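Local coordinates for protein soluble lytic transglycosylase B3 (Pseudomonas aeruginosa, PDB 5ANZ) that probably cleaves bacterial cell-wall peptidoglycan as a multidomain lytic transglycosylase, and carries a bound calcium ion, at residues F255-L267 with W279-P293. Numbering follows the deposited sequence.
Sequences FEVRLPAGFDYSL and WQGMGVQGVNGGPLP
Arg258 and Gln285 exchange two backbone hydrogen bonds, which define a hydrogen-bonded antiparallel pair: Arg258 N to Gln285 O spans 2.9 Å and is nearly straight (168° at the hydrogen), though the donor sits above the carbonyl plane, while Gln285 N reaches Arg258 O at 3.1 Å, in the plane of the Arg258 carbonyl. Both side chains lie on one face of the sheet. The Arg258 chain, bent at chi3 (-63°), lays its guanidinium over the turn 286-289, with Gly289 N 3.5 Å above the centre of the plane. Apolar packing continues from this pair. Val284 splits its branches: CG1 meets Val257 CB at 3.6 Å, whereas CG2 touches Leu259 CD2 and Phe263 CE1. Phe263 CZ, in turn, lies 4.0 Å from Trp279 CZ3, at the indole edge, where Leu267 CB also packs in the ring plane. At the other end, Pro293 CG stands over one face of the Phe255 ring, 4.1 Å from its centroid, a CH-pi contact. Val287 CG2 packs against CG and the carboxylate carbon CD of Glu256, 3.3 Å from CD; Glu256 OE1 and OE2 accept hydrogen bonds from Val350 N and Gly351 N. Trp279 NE1 donates a hydrogen bond to Ala301 O. Gly283 (phi 111°) is the C-prime residue of a Schellman motif, defined by Val284 N to Trp279 O and Gly283 N to Gln280 O, that ends helix 276-280 and leads into the weakly bonded edge strand 285-286 of a five-stranded antiparallel sheet.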
ATOM      1  N   PHE A 255     -11.785  11.089  -6.936  1.00 19.49           N
ATOM      2  CA  PHE A 255     -13.038  10.703  -7.570  1.00 23.80           C
ATOM      3  C   PHE A 255     -12.820  10.436  -9.046  1.00 25.34           C
ATOM      4  O   PHE A 255     -11.859  10.920  -9.648  1.00 23.78           O
ATOM      5  CB  PHE A 255     -14.104  11.798  -7.371  1.00 26.95           C
ATOM      6  CG  PHE A 255     -13.586  13.200  -7.588  1.00 26.40           C
ATOM      7  CD1 PHE A 255     -13.523  13.745  -8.854  1.00 30.13           C
ATOM      8  CD2 PHE A 255     -13.152  13.964  -6.517  1.00 29.62           C
ATOM      9  CE1 PHE A 255     -13.046  15.025  -9.053  1.00 36.79           C
ATOM     10  CE2 PHE A 255     -12.673  15.239  -6.708  1.00 31.42           C
ATOM     11  CZ  PHE A 255     -12.617  15.773  -7.978  1.00 33.72           C
ATOM     12  N   GLU A 256     -13.730   9.673  -9.638  1.00 24.26           N
ATOM     13  CA  GLU A 256     -13.652   9.397 -11.060  1.00 23.02           C
ATOM     14  C   GLU A 256     -14.000  10.614 -11.892  1.00 29.95           C
ATOM     15  O   GLU A 256     -14.856  11.408 -11.511  1.00 27.73           O
ATOM     16  CB  GLU A 256     -14.583   8.234 -11.420  1.00 27.99           C
ATOM     17  CG  GLU A 256     -14.408   7.775 -12.847  1.00 29.07           C
ATOM     18  CD  GLU A 256     -15.265   6.576 -13.185  1.00 33.38           C
ATOM     19  OE1 GLU A 256     -16.098   6.178 -12.333  1.00 30.02           O
ATOM     20  OE2 GLU A 256     -15.091   6.037 -14.301  1.00 30.05           O
ATOM     21  N   VAL A 257     -13.335  10.757 -13.036  1.00 24.65           N
ATOM     22  CA  VAL A 257     -13.580  11.870 -13.938  1.00 28.94           C
ATOM     23  C   VAL A 257     -13.684  11.382 -15.371  1.00 30.28           C
ATOM     24  O   VAL A 257     -13.377  10.231 -15.669  1.00 30.98           O
ATOM     25  CB  VAL A 257     -12.480  12.937 -13.859  1.00 28.59           C
ATOM     26  CG1 VAL A 257     -12.428  13.533 -12.449  1.00 28.06           C
ATOM     27  CG2 VAL A 257     -11.115  12.339 -14.259  1.00 31.41           C
ATOM     28  N   ARG A 258     -14.139  12.270 -16.245  1.00 32.46           N
ATOM     29  CA  ARG A 258     -14.171  11.999 -17.672  1.00 31.05           C
ATOM     30  C   ARG A 258     -13.156  12.897 -18.376  1.00 30.87           C
ATOM     31  O   ARG A 258     -13.159  14.108 -18.181  1.00 39.08           O
ATOM     32  CB  ARG A 258     -15.578  12.238 -18.237  1.00 40.84           C
ATOM     33  CG  ARG A 258     -15.676  12.107 -19.742  1.00 54.32           C
ATOM     34  CD  ARG A 258     -17.018  12.624 -20.258  1.00 58.74           C
ATOM     35  NE  ARG A 258     -18.149  11.847 -19.753  1.00 64.63           N
ATOM     36  CZ  ARG A 258     -19.425  12.154 -19.973  1.00 69.56           C
ATOM     37  NH1 ARG A 258     -19.739  13.230 -20.684  1.00 67.56           N
ATOM     38  NH2 ARG A 258     -20.389  11.389 -19.478  1.00 65.56           N
ATOM     39  N   LEU A 259     -12.291  12.297 -19.186  1.00 34.39           N
ATOM     40  CA  LEU A 259     -11.305  13.069 -19.946  1.00 35.69           C
ATOM     41  C   LEU A 259     -11.823  13.451 -21.324  1.00 43.28           C
ATOM     42  O   LEU A 259     -12.548  12.683 -21.953  1.00 53.72           O
ATOM     43  CB  LEU A 259     -10.011  12.280 -20.097  1.00 34.24           C
ATOM     44  CG  LEU A 259      -9.347  11.947 -18.762  1.00 29.18           C
ATOM     45  CD1 LEU A 259      -8.056  11.170 -18.949  1.00 33.69           C
ATOM     46  CD2 LEU A 259      -9.101  13.239 -17.986  1.00 37.44           C
ATOM     47  N   PRO A 260     -11.442  14.646 -21.796  1.00 41.92           N
ATOM     48  CA  PRO A 260     -11.789  15.111 -23.143  1.00 48.93           C
ATOM     49  C   PRO A 260     -11.004  14.400 -24.238  1.00 58.50           C
ATOM     50  O   PRO A 260     -10.050  13.666 -23.963  1.00 48.02           O
ATOM     51  CB  PRO A 260     -11.423  16.592 -23.099  1.00 55.23           C
ATOM     52  CG  PRO A 260     -10.319  16.658 -22.118  1.00 51.35           C
ATOM     53  CD  PRO A 260     -10.712  15.677 -21.042  1.00 45.43           C
ATOM     54  N   ALA A 261     -11.412  14.630 -25.481  1.00 67.17           N
ATOM     55  CA  ALA A 261     -10.727  14.064 -26.633  1.00 67.78           C
ATOM     56  C   ALA A 261      -9.351  14.696 -26.799  1.00 64.58           C
ATOM     57  O   ALA A 261      -9.164  15.877 -26.497  1.00 57.70           O
ATOM     58  CB  ALA A 261     -11.563  14.257 -27.893  1.00 71.17           C
ATOM     59  N   GLY A 262      -8.390  13.904 -27.268  1.00 71.07           N
ATOM     60  CA  GLY A 262      -7.040  14.384 -27.508  1.00 69.90           C
ATOM     61  C   GLY A 262      -6.365  14.940 -26.269  1.00 66.14           C
ATOM     62  O   GLY A 262      -5.558  15.866 -26.350  1.00 66.91           O
ATOM     63  N   PHE A 263      -6.698  14.373 -25.116  1.00 58.99           N
ATOM     64  CA  PHE A 263      -6.156  14.846 -23.849  1.00 49.68           C
ATOM     65  C   PHE A 263      -4.659  14.585 -23.761  1.00 46.65           C
ATOM     66  O   PHE A 263      -4.152  13.625 -24.337  1.00 53.00           O
ATOM     67  CB  PHE A 263      -6.885  14.175 -22.678  1.00 39.25           C
ATOM     68  CG  PHE A 263      -6.507  14.726 -21.325  1.00 41.89           C
ATOM     69  CD1 PHE A 263      -7.043  15.921 -20.875  1.00 46.65           C
ATOM     70  CD2 PHE A 263      -5.631  14.040 -20.502  1.00 40.86           C
ATOM     71  CE1 PHE A 263      -6.707  16.427 -19.633  1.00 48.08           C
ATOM     72  CE2 PHE A 263      -5.288  14.540 -19.264  1.00 42.93           C
ATOM     73  CZ  PHE A 263      -5.828  15.741 -18.829  1.00 42.14           C
ATOM     74  N   ASP A 264      -3.955  15.443 -23.032  1.00 43.33           N
ATOM     75  CA  ASP A 264      -2.530  15.265 -22.823  1.00 48.24           C
ATOM     76  C   ASP A 264      -2.312  14.242 -21.714  1.00 45.22           C
ATOM     77  O   ASP A 264      -2.253  14.586 -20.533  1.00 45.72           O
ATOM     78  CB  ASP A 264      -1.858  16.598 -22.483  1.00 60.67           C
ATOM     79  CG  ASP A 264      -0.351  16.475 -22.344  1.00 66.95           C
ATOM     80  OD1 ASP A 264       0.197  15.416 -22.716  1.00 69.88           O
ATOM     81  OD2 ASP A 264       0.288  17.439 -21.873  1.00 69.98           O
ATOM     82  N   TYR A 265      -2.198  12.978 -22.106  1.00 44.23           N
ATOM     83  CA  TYR A 265      -2.116  11.889 -21.144  1.00 38.43           C
ATOM     84  C   TYR A 265      -0.768  11.865 -20.419  1.00 35.36           C
ATOM     85  O   TYR A 265      -0.578  11.105 -19.470  1.00 40.99           O
ATOM     86  CB  TYR A 265      -2.387  10.549 -21.839  1.00 43.75           C
ATOM     87  CG  TYR A 265      -3.795  10.430 -22.388  1.00 39.61           C
ATOM     88  CD1 TYR A 265      -4.865  10.131 -21.553  1.00 43.70           C
ATOM     89  CD2 TYR A 265      -4.057  10.608 -23.741  1.00 44.88           C
ATOM     90  CE1 TYR A 265      -6.153  10.023 -22.047  1.00 40.37           C
ATOM     91  CE2 TYR A 265      -5.344  10.501 -24.242  1.00 47.07           C
ATOM     92  CZ  TYR A 265      -6.388  10.204 -23.383  1.00 50.74           C
ATOM     93  OH  TYR A 265      -7.674  10.093 -23.863  1.00 61.20           O
ATOM     94  N   SER A 266       0.158  12.719 -20.849  1.00 42.25           N
ATOM     95  CA  SER A 266       1.447  12.818 -20.170  1.00 40.44           C
ATOM     96  C   SER A 266       1.302  13.460 -18.790  1.00 37.81           C
ATOM     97  O   SER A 266       2.202  13.369 -17.959  1.00 40.09           O
ATOM     98  CB  SER A 266       2.449  13.609 -21.022  1.00 44.26           C
ATOM     99  OG  SER A 266       2.046  14.959 -21.171  1.00 52.06           O
ATOM    100  N   LEU A 267       0.151  14.087 -18.545  1.00 37.68           N
ATOM    101  CA  LEU A 267      -0.149  14.706 -17.249  1.00 39.12           C
ATOM    102  C   LEU A 267      -0.482  13.708 -16.138  1.00 41.53           C
ATOM    103  O   LEU A 267      -0.636  14.092 -14.977  1.00 44.52           O
ATOM    104  CB  LEU A 267      -1.315  15.692 -17.393  1.00 48.46           C
ATOM    105  CG  LEU A 267      -1.052  17.092 -17.965  1.00 48.56           C
ATOM    106  CD1 LEU A 267       0.395  17.524 -17.755  1.00 39.26           C
ATOM    107  CD2 LEU A 267      -1.452  17.200 -19.421  1.00 56.74           C
ATOM    108  N   TRP A 279      -7.651  21.736 -13.608  1.00 37.32           N
ATOM    109  CA  TRP A 279      -8.059  20.541 -14.346  1.00 35.18           C
ATOM    110  C   TRP A 279      -9.377  20.757 -15.104  1.00 38.66           C
ATOM    111  O   TRP A 279      -9.546  20.279 -16.223  1.00 42.10           O
ATOM    112  CB  TRP A 279      -8.215  19.339 -13.411  1.00 32.50           C
ATOM    113  CG  TRP A 279      -6.936  18.771 -12.840  1.00 32.12           C
ATOM    114  CD1 TRP A 279      -6.548  18.788 -11.531  1.00 36.22           C
ATOM    115  CD2 TRP A 279      -5.904  18.084 -13.553  1.00 27.84           C
ATOM    116  NE1 TRP A 279      -5.339  18.156 -11.385  1.00 33.01           N
ATOM    117  CE2 TRP A 279      -4.919  17.717 -12.611  1.00 26.53           C
ATOM    118  CE3 TRP A 279      -5.712  17.746 -14.899  1.00 35.60           C
ATOM    119  CZ2 TRP A 279      -3.768  17.020 -12.966  1.00 29.31           C
ATOM    120  CZ3 TRP A 279      -4.560  17.063 -15.256  1.00 33.34           C
ATOM    121  CH2 TRP A 279      -3.598  16.708 -14.288  1.00 30.95           C
ATOM    122  N   GLN A 280     -10.312  21.461 -14.480  1.00 44.53           N
ATOM    123  CA  GLN A 280     -11.633  21.657 -15.071  1.00 55.70           C
ATOM    124  C   GLN A 280     -11.556  22.570 -16.289  1.00 58.06           C
ATOM    125  O   GLN A 280     -12.228  22.346 -17.303  1.00 53.78           O
ATOM    126  CB  GLN A 280     -12.605  22.234 -14.042  1.00 56.48           C
ATOM    127  CG  GLN A 280     -14.008  22.474 -14.585  1.00 70.27           C
ATOM    128  CD  GLN A 280     -14.900  23.215 -13.604  1.00 85.78           C
ATOM    129  OE1 GLN A 280     -14.609  23.283 -12.410  1.00 91.49           O
ATOM    130  NE2 GLN A 280     -15.992  23.779 -14.108  1.00 90.84           N
ATOM    131  N   GLY A 281     -10.724  23.600 -16.188  1.00 60.56           N
ATOM    132  CA  GLY A 281     -10.552  24.538 -17.279  1.00 63.29           C
ATOM    133  C   GLY A 281      -9.676  23.932 -18.352  1.00 59.82           C
ATOM    134  O   GLY A 281      -9.317  24.593 -19.322  1.00 62.92           O
ATOM    135  N   MET A 282      -9.334  22.664 -18.169  1.00 49.75           N
ATOM    136  CA  MET A 282      -8.469  21.949 -19.092  1.00 42.98           C
ATOM    137  C   MET A 282      -9.246  20.897 -19.886  1.00 48.58           C
ATOM    138  O   MET A 282      -8.677  20.191 -20.724  1.00 53.58           O
ATOM    139  CB  MET A 282      -7.330  21.281 -18.320  1.00 53.87           C
ATOM    140  CG  MET A 282      -6.006  21.233 -19.047  1.00 60.85           C
ATOM    141  SD  MET A 282      -4.754  20.390 -18.055  1.00 69.39           S
ATOM    142  CE  MET A 282      -3.264  21.043 -18.810  1.00 65.59           C
ATOM    143  N   GLY A 283     -10.539  20.776 -19.598  1.00 45.50           N
ATOM    144  CA  GLY A 283     -11.363  19.776 -20.256  1.00 57.52           C
ATOM    145  C   GLY A 283     -11.861  18.625 -19.397  1.00 57.64           C
ATOM    146  O   GLY A 283     -12.739  17.872 -19.818  1.00 55.87           O
ATOM    147  N   VAL A 284     -11.304  18.472 -18.199  1.00 49.33           N
ATOM    148  CA  VAL A 284     -11.714  17.391 -17.315  1.00 39.00           C
ATOM    149  C   VAL A 284     -13.080  17.676 -16.706  1.00 42.45           C
ATOM    150  O   VAL A 284     -13.372  18.810 -16.332  1.00 52.59           O
ATOM    151  CB  VAL A 284     -10.695  17.164 -16.172  1.00 33.88           C
ATOM    152  CG1 VAL A 284     -11.054  15.918 -15.377  1.00 31.77           C
ATOM    153  CG2 VAL A 284      -9.286  17.036 -16.733  1.00 38.68           C
ATOM    154  N   GLN A 285     -13.901  16.639 -16.584  1.00 44.35           N
ATOM    155  CA  GLN A 285     -15.270  16.794 -16.106  1.00 46.62           C
ATOM    156  C   GLN A 285     -15.649  15.739 -15.085  1.00 43.93           C
ATOM    157  O   GLN A 285     -14.948  14.739 -14.916  1.00 37.25           O
ATOM    158  CB  GLN A 285     -16.257  16.723 -17.277  1.00 51.27           C
ATOM    159  CG  GLN A 285     -16.051  17.762 -18.356  1.00 54.82           C
ATOM    160  CD  GLN A 285     -17.029  17.601 -19.506  1.00 67.38           C
ATOM    161  OE1 GLN A 285     -17.949  16.785 -19.443  1.00 71.51           O
ATOM    162  NE2 GLN A 285     -16.830  18.376 -20.564  1.00 69.06           N
ATOM    163  N   GLY A 286     -16.780  15.950 -14.418  1.00 45.22           N
ATOM    164  CA  GLY A 286     -17.347  14.930 -13.555  1.00 42.75           C
ATOM    165  C   GLY A 286     -17.611  13.706 -14.409  1.00 41.08           C
ATOM    166  O   GLY A 286     -17.691  13.813 -15.631  1.00 43.81           O
ATOM    167  N   VAL A 287     -17.752  12.550 -13.776  1.00 41.31           N
ATOM    168  CA  VAL A 287     -17.787  11.286 -14.503  1.00 43.18           C
ATOM    169  C   VAL A 287     -19.013  11.162 -15.408  1.00 54.17           C
ATOM    170  O   VAL A 287     -18.988  10.447 -16.413  1.00 59.36           O
ATOM    171  CB  VAL A 287     -17.748  10.097 -13.530  1.00 42.74           C
ATOM    172  CG1 VAL A 287     -19.086   9.939 -12.833  1.00 50.59           C
ATOM    173  CG2 VAL A 287     -17.354   8.824 -14.266  1.00 44.94           C
ATOM    174  N   ASN A 288     -20.080  11.871 -15.058  1.00 49.43           N
ATOM    175  CA  ASN A 288     -21.278  11.889 -15.887  1.00 55.77           C
ATOM    176  C   ASN A 288     -21.395  13.172 -16.696  1.00 59.37           C
ATOM    177  O   ASN A 288     -22.484  13.541 -17.135  1.00 60.92           O
ATOM    178  CB  ASN A 288     -22.522  11.704 -15.025  1.00 55.45           C
ATOM    179  CG  ASN A 288     -22.613  10.318 -14.440  1.00 53.35           C
ATOM    180  OD1 ASN A 288     -22.679  10.149 -13.224  1.00 54.56           O
ATOM    181  ND2 ASN A 288     -22.618   9.308 -15.308  1.00 60.31           N
ATOM    182  N   GLY A 289     -20.266  13.843 -16.893  1.00 55.57           N
ATOM    183  CA  GLY A 289     -20.241  15.118 -17.583  1.00 60.13           C
ATOM    184  C   GLY A 289     -20.503  16.263 -16.625  1.00 64.06           C
ATOM    185  O   GLY A 289     -21.053  16.060 -15.541  1.00 61.98           O
ATOM    186  N   GLY A 290     -20.107  17.467 -17.018  1.00 72.03           N
ATOM    187  CA  GLY A 290     -20.324  18.639 -16.190  1.00 82.40           C
ATOM    188  C   GLY A 290     -19.130  18.991 -15.325  1.00 83.69           C
ATOM    189  O   GLY A 290     -18.066  18.384 -15.449  1.00 82.49           O
ATOM    190  N   PRO A 291     -19.305  19.978 -14.433  1.00 81.74           N
ATOM    191  CA  PRO A 291     -18.230  20.517 -13.590  1.00 81.71           C
ATOM    192  C   PRO A 291     -17.728  19.538 -12.529  1.00 77.32           C
ATOM    193  O   PRO A 291     -18.324  18.483 -12.321  1.00 78.46           O
ATOM    194  CB  PRO A 291     -18.886  21.733 -12.928  1.00 83.12           C
ATOM    195  CG  PRO A 291     -20.344  21.422 -12.931  1.00 83.17           C
ATOM    196  CD  PRO A 291     -20.587  20.666 -14.202  1.00 82.93           C
ATOM    197  N   LEU A 292     -16.629  19.899 -11.873  1.00 73.62           N
ATOM    198  CA  LEU A 292     -16.092  19.123 -10.759  1.00 68.97           C
ATOM    199  C   LEU A 292     -16.604  19.713  -9.440  1.00 78.14           C
ATOM    200  O   LEU A 292     -17.176  20.803  -9.434  1.00 82.64           O
ATOM    201  CB  LEU A 292     -14.561  19.111 -10.804  1.00 55.56           C
ATOM    202  CG  LEU A 292     -13.901  18.638 -12.107  1.00 47.15           C
ATOM    203  CD1 LEU A 292     -12.404  18.914 -12.090  1.00 52.74           C
ATOM    204  CD2 LEU A 292     -14.161  17.164 -12.362  1.00 38.94           C
ATOM    205  N   PRO A 293     -16.409  18.994  -8.321  1.00 78.84           N
ATOM    206  CA  PRO A 293     -16.909  19.404  -6.999  1.00 80.47           C
ATOM    207  C   PRO A 293     -16.461  20.801  -6.560  1.00 79.13           C
ATOM    208  O   PRO A 293     -15.294  20.993  -6.218  1.00 78.97           O
ATOM    209  CB  PRO A 293     -16.326  18.340  -6.063  1.00 79.86           C
ATOM    210  CG  PRO A 293     -16.155  17.141  -6.929  1.00 77.63           C
ATOM    211  CD  PRO A 293     -15.759  17.672  -8.277  1.00 76.97           C
TER